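Side-chain contacts in putative metal binding protein (Coccidioides immitis, PDB 3CVG), which is of uncertain function but probably binds a metal ion or another small ligand, as a member of the periplasmic binding protein superfamily: residues 67-70 with 74-77; 87-90 with 94-97. One frame throughout, in Å; residues are numbered along the deposited sequence.

Contact 1 of 2, residues 67-70 with 74-77; sequences INYL and IVDV
Tyr69 and Ile74 meet twice, through the backbone and through their side chains. Ile74 N donates to Tyr69 O at 2.7 Å, a bent bond (147° at the hydrogen) with the donor tilted from the carbonyl plane. Beside it, Tyr69 CB lies 3.7 Å from Ile74 CB. The branch Ile74 CG2, set anti to its own backbone N, reaches over one face of the tyrosine ring, 4.2 Å from the centroid and 19° off the normal, which qualifies as a CH-pi contact displaced toward the rim. Val75 comes next: its CG2 wedges between Tyr69 CB and Leu70 CD2, at 3.5 Å from the latter, which is tight for two methyl groups. Leu70 CD2 also touches Asp76 O, also at 3.5 Å. Farther out, Asp76 turns its CB from the helix, and its OD1 forms a salt bridge with Arg23, while the backbones of Asp76 and Val77 bond to strand 20-26. The N-H five residues beyond its carbonyl acceptor, with apolar contact between the same two residues, matches the 6→1 bond and hydrophobic pairing of a Schellman motif, here where helix 63-71 turns toward strand 77-80.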
ATOM      1  N   ILE A  67      -1.819  14.500  -0.676  1.00 32.16           N
ATOM      2  CA  ILE A  67      -2.938  15.390  -0.948  1.00 33.79           C
ATOM      3  C   ILE A  67      -2.618  16.797  -0.442  1.00 34.74           C
ATOM      4  O   ILE A  67      -3.035  17.784  -1.045  1.00 35.21           O
ATOM      5  CB  ILE A  67      -4.231  14.856  -0.299  1.00 32.63           C
ATOM      6  CG1 ILE A  67      -4.633  13.544  -0.984  1.00 33.19           C
ATOM      7  CG2 ILE A  67      -5.344  15.897  -0.401  1.00 32.57           C
ATOM      8  CD1 ILE A  67      -5.787  12.813  -0.330  1.00 31.48           C
ATOM      9  N   ASN A  68      -1.870  16.885   0.657  1.00 36.11           N
ATOM     10  CA  ASN A  68      -1.485  18.187   1.207  1.00 37.91           C
ATOM     11  C   ASN A  68      -0.544  18.880   0.225  1.00 38.45           C
ATOM     12  O   ASN A  68      -0.606  20.103   0.044  1.00 38.88           O
ATOM     13  CB  ASN A  68      -0.780  18.038   2.565  1.00 39.74           C
ATOM     14  CG  ASN A  68      -1.729  17.648   3.682  1.00 40.83           C
ATOM     15  OD1 ASN A  68      -2.854  18.139   3.754  1.00 40.78           O
ATOM     16  ND2 ASN A  68      -1.270  16.775   4.573  1.00 43.21           N
ATOM     17  N   TYR A  69       0.331  18.090  -0.398  1.00 37.40           N
ATOM     18  CA  TYR A  69       1.270  18.615  -1.381  1.00 37.30           C
ATOM     19  C   TYR A  69       0.518  19.117  -2.606  1.00 36.72           C
ATOM     20  O   TYR A  69       0.814  20.192  -3.127  1.00 36.77           O
ATOM     21  CB  TYR A  69       2.269  17.538  -1.818  1.00 37.37           C
ATOM     22  CG  TYR A  69       3.336  17.211  -0.806  1.00 39.24           C
ATOM     23  CD1 TYR A  69       3.642  18.093   0.229  1.00 39.11           C
ATOM     24  CD2 TYR A  69       4.079  16.038  -0.914  1.00 39.51           C
ATOM     25  CE1 TYR A  69       4.664  17.815   1.128  1.00 41.19           C
ATOM     26  CE2 TYR A  69       5.103  15.751  -0.025  1.00 40.83           C
ATOM     27  CZ  TYR A  69       5.390  16.641   0.994  1.00 41.19           C
ATOM     28  OH  TYR A  69       6.407  16.359   1.876  1.00 41.33           O
ATOM     29  N   LEU A  70      -0.446  18.330  -3.073  1.00 36.51           N
ATOM     30  CA  LEU A  70      -1.232  18.720  -4.239  1.00 36.81           C
ATOM     31  C   LEU A  70      -1.944  20.028  -3.932  1.00 38.35           C
ATOM     32  O   LEU A  70      -2.103  20.882  -4.803  1.00 37.50           O
ATOM     33  CB  LEU A  70      -2.259  17.637  -4.584  1.00 35.30           C
ATOM     34  CG  LEU A  70      -1.695  16.293  -5.059  1.00 36.71           C
ATOM     35  CD1 LEU A  70      -2.805  15.252  -5.086  1.00 35.87           C
ATOM     36  CD2 LEU A  70      -1.068  16.453  -6.441  1.00 34.56           C
ATOM     37  N   ILE A  74       3.035  21.406  -4.133  1.00 42.52           N
ATOM     38  CA  ILE A  74       4.392  20.888  -3.996  1.00 42.15           C
ATOM     39  C   ILE A  74       4.633  19.817  -5.056  1.00 42.19           C
ATOM     40  O   ILE A  74       5.748  19.666  -5.564  1.00 40.70           O
ATOM     41  CB  ILE A  74       4.633  20.282  -2.604  1.00 42.92           C
ATOM     42  CG1 ILE A  74       4.382  21.342  -1.523  1.00 43.56           C
ATOM     43  CG2 ILE A  74       6.057  19.747  -2.514  1.00 43.12           C
ATOM     44  CD1 ILE A  74       5.242  22.585  -1.654  1.00 43.24           C
ATOM     45  N   VAL A  75       3.578  19.073  -5.381  1.00 41.39           N
ATOM     46  CA  VAL A  75       3.661  18.037  -6.405  1.00 41.64           C
ATOM     47  C   VAL A  75       2.555  18.271  -7.428  1.00 40.85           C
ATOM     48  O   VAL A  75       1.611  19.018  -7.169  1.00 41.51           O
ATOM     49  CB  VAL A  75       3.509  16.619  -5.807  1.00 41.86           C
ATOM     50  CG1 VAL A  75       4.636  16.354  -4.821  1.00 42.43           C
ATOM     51  CG2 VAL A  75       2.149  16.475  -5.136  1.00 41.99           C
ATOM     52  N   ASP A  76       2.677  17.638  -8.589  1.00 39.73           N
ATOM     53  CA  ASP A  76       1.688  17.793  -9.654  1.00 41.24           C
ATOM     54  C   ASP A  76       0.650  16.676  -9.620  1.00 39.70           C
ATOM     55  O   ASP A  76      -0.531  16.890  -9.913  1.00 38.78           O
ATOM     56  CB  ASP A  76       2.394  17.796 -11.009  1.00 42.10           C
ATOM     57  CG  ASP A  76       3.476  18.843 -11.090  1.00 43.64           C
ATOM     58  OD1 ASP A  76       3.138  20.044 -11.037  1.00 45.41           O
ATOM     59  OD2 ASP A  76       4.661  18.463 -11.194  1.00 44.38           O
ATOM     60  N   VAL A  77       1.105  15.481  -9.272  1.00 39.68           N
ATOM     61  CA  VAL A  77       0.227  14.329  -9.186  1.00 38.27           C
ATOM     62  C   VAL A  77       0.554  13.540  -7.936  1.00 38.06           C
ATOM     63  O   VAL A  77       1.580  13.768  -7.295  1.00 37.94           O
ATOM     64  CB  VAL A  77       0.381  13.406 -10.414  1.00 38.52           C
ATOM     65  CG1 VAL A  77      -0.173  14.093 -11.651  1.00 38.50           C
ATOM     66  CG2 VAL A  77       1.842  13.050 -10.618  1.00 38.69           C
TER

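Contact 2 of 2, residues 87-90 with 94-97; sequences RISI and ISES
Two first torsions bring Ser89 and Ser95 together. Ser89 OG stands between its backbone N and carbonyl carbon (chi1 73°), whereas Ser95 OG is anti to its carbonyl carbon, beside the backbone N (chi1 -64°). The hydroxyls then lie 3.1 Å apart, with Ser95 OG as donor and Ser89 OG as acceptor. Ser89 OG is also bonded to the carbonyl of Glu86, one turn back in the same helix, so two bonds limit its rotation. The backbone adds to this link, for Ser89 O accepts two N-H groups, those of Ile94 and Ser95. Ile94 N reaches it at 2.9 Å, with a C=O...N angle of 168° that places the donor almost straight ahead of the carbonyl. Ser95 N, at 3.2 Å from Ser89 O, instead comes from above the carbonyl plane, not on a lone pair. The two donors therefore approach one oxygen from distinct directions. Ile94 CB packs against this oxygen too, at 3.3 Å. Ile90 supplies the apolar half of the contact. Its CG1 sits 3.6 Å from Ser95 CB and 3.5 Å from Glu96 O, and its CG2 meets Ser97 CB at 3.9 Å; one isoleucine thus follows the departing chain across three residues. Beyond this shell, Leu240 of strand 234-241 touches Ser89 and Ser95, and backbone bonds join Ile94 to Ala243 and Glu96 to Val241, tying the exit segment to strand 234-241 and the residues just after it. Ile94 N bonding to the carbonyl five residues earlier is consistent with the 6→1 bond of a Schellman motif, though the position that would carry the apolar pairing is a serine, where helix 83-91 gives way to the chain leading to strand 100-111.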
ATOM      1  N   ARG A  87     -11.881  11.091  -3.013  1.00 29.39           N
ATOM      2  CA  ARG A  87     -13.159  11.744  -3.299  1.00 29.77           C
ATOM      3  C   ARG A  87     -13.275  13.106  -2.619  1.00 30.22           C
ATOM      4  O   ARG A  87     -13.757  14.070  -3.219  1.00 30.99           O
ATOM      5  CB  ARG A  87     -14.333  10.870  -2.838  1.00 30.50           C
ATOM      6  CG  ARG A  87     -15.691  11.583  -2.906  1.00 28.22           C
ATOM      7  CD  ARG A  87     -16.833  10.698  -2.421  1.00 31.68           C
ATOM      8  NE  ARG A  87     -16.847  10.521  -0.971  1.00 32.40           N
ATOM      9  CZ  ARG A  87     -17.136  11.483  -0.097  1.00 31.90           C
ATOM     10  NH1 ARG A  87     -17.437  12.707  -0.519  1.00 28.65           N
ATOM     11  NH2 ARG A  87     -17.127  11.216   1.201  1.00 30.53           N
ATOM     12  N   ILE A  88     -12.836  13.183  -1.367  1.00 29.87           N
ATOM     13  CA  ILE A  88     -12.912  14.427  -0.620  1.00 30.15           C
ATOM     14  C   ILE A  88     -11.941  15.480  -1.147  1.00 30.59           C
ATOM     15  O   ILE A  88     -12.267  16.666  -1.168  1.00 29.72           O
ATOM     16  CB  ILE A  88     -12.664  14.180   0.888  1.00 29.98           C
ATOM     17  CG1 ILE A  88     -13.780  13.285   1.437  1.00 31.22           C
ATOM     18  CG2 ILE A  88     -12.620  15.514   1.647  1.00 30.43           C
ATOM     19  CD1 ILE A  88     -13.659  12.955   2.919  1.00 31.99           C
ATOM     20  N   SER A  89     -10.759  15.054  -1.583  1.00 31.39           N
ATOM     21  CA  SER A  89      -9.778  15.997  -2.116  1.00 31.97           C
ATOM     22  C   SER A  89     -10.352  16.676  -3.362  1.00 33.42           C
ATOM     23  O   SER A  89     -10.111  17.859  -3.610  1.00 33.75           O
ATOM     24  CB  SER A  89      -8.477  15.277  -2.483  1.00 30.55           C
ATOM     25  OG  SER A  89      -8.628  14.501  -3.660  1.00 33.88           O
ATOM     26  N   ILE A  90     -11.112  15.911  -4.140  1.00 32.78           N
ATOM     27  CA  ILE A  90     -11.732  16.422  -5.358  1.00 33.30           C
ATOM     28  C   ILE A  90     -12.898  17.347  -5.012  1.00 33.78           C
ATOM     29  O   ILE A  90     -13.089  18.385  -5.652  1.00 34.89           O
ATOM     30  CB  ILE A  90     -12.233  15.257  -6.249  1.00 31.50           C
ATOM     31  CG1 ILE A  90     -11.030  14.561  -6.894  1.00 30.50           C
ATOM     32  CG2 ILE A  90     -13.203  15.770  -7.318  1.00 31.76           C
ATOM     33  CD1 ILE A  90     -11.383  13.294  -7.625  1.00 30.77           C
ATOM     34  N   ILE A  94      -9.113  20.389  -4.573  1.00 36.89           N
ATOM     35  CA  ILE A  94      -7.670  20.183  -4.455  1.00 36.85           C
ATOM     36  C   ILE A  94      -7.189  19.332  -5.619  1.00 36.97           C
ATOM     37  O   ILE A  94      -6.078  19.522  -6.129  1.00 36.86           O
ATOM     38  CB  ILE A  94      -7.302  19.440  -3.149  1.00 37.49           C
ATOM     39  CG1 ILE A  94      -7.381  20.398  -1.958  1.00 37.38           C
ATOM     40  CG2 ILE A  94      -5.902  18.839  -3.262  1.00 37.16           C
ATOM     41  CD1 ILE A  94      -7.146  19.723  -0.617  1.00 37.64           C
ATOM     42  N   SER A  95      -8.034  18.388  -6.021  1.00 35.29           N
ATOM     43  CA  SER A  95      -7.721  17.477  -7.112  1.00 35.53           C
ATOM     44  C   SER A  95      -8.721  17.598  -8.253  1.00 35.54           C
ATOM     45  O   SER A  95      -9.882  17.950  -8.047  1.00 35.46           O
ATOM     46  CB  SER A  95      -7.721  16.025  -6.612  1.00 34.98           C
ATOM     47  OG  SER A  95      -6.704  15.794  -5.653  1.00 35.78           O
ATOM     48  N   GLU A  96      -8.258  17.294  -9.459  1.00 37.00           N
ATOM     49  CA  GLU A  96      -9.110  17.339 -10.639  1.00 39.04           C
ATOM     50  C   GLU A  96     -10.013  16.117 -10.615  1.00 38.03           C
ATOM     51  O   GLU A  96      -9.672  15.095 -10.023  1.00 39.20           O
ATOM     52  CB  GLU A  96      -8.259  17.277 -11.909  1.00 41.01           C
ATOM     53  CG  GLU A  96      -7.355  18.466 -12.145  1.00 45.11           C
ATOM     54  CD  GLU A  96      -8.053  19.574 -12.900  1.00 47.45           C
ATOM     55  OE1 GLU A  96      -8.950  20.226 -12.322  1.00 48.22           O
ATOM     56  OE2 GLU A  96      -7.706  19.782 -14.082  1.00 49.56           O
ATOM     57  N   SER A  97     -11.170  16.228 -11.251  1.00 36.94           N
ATOM     58  CA  SER A  97     -12.091  15.107 -11.342  1.00 36.92           C
ATOM     59  C   SER A  97     -11.892  14.566 -12.753  1.00 36.49           C
ATOM     60  O   SER A  97     -11.793  15.335 -13.704  1.00 38.51           O
ATOM     61  CB  SER A  97     -13.533  15.580 -11.164  1.00 35.99           C
ATOM     62  OG  SER A  97     -14.441  14.492 -11.212  1.00 38.46           O
TER

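Both contacts close the C-terminal end of a helix on the chain that leaves it, through an equivalent bond from an isoleucine N-H to a carbonyl five residues back, which in contact 2 accepts a second N-H. Their chemistry differs around that shared feature. Contact 1 is the more buried and mostly apolar, with a ring, a valine and a leucine packed together; contact 2 is partly buried, pairs two hydroxyls and reaches the surface at Ser97. Their centres lie 11 Å apart, and they touch: Ile67 CG2 is 3.8 Å from Ser89 CB, and Leu70 CD1 is 4.0 Å from Ser95 OG. Helices 63-71 and 83-91 thus end side by side, both touching Leu240 of strand 234-241.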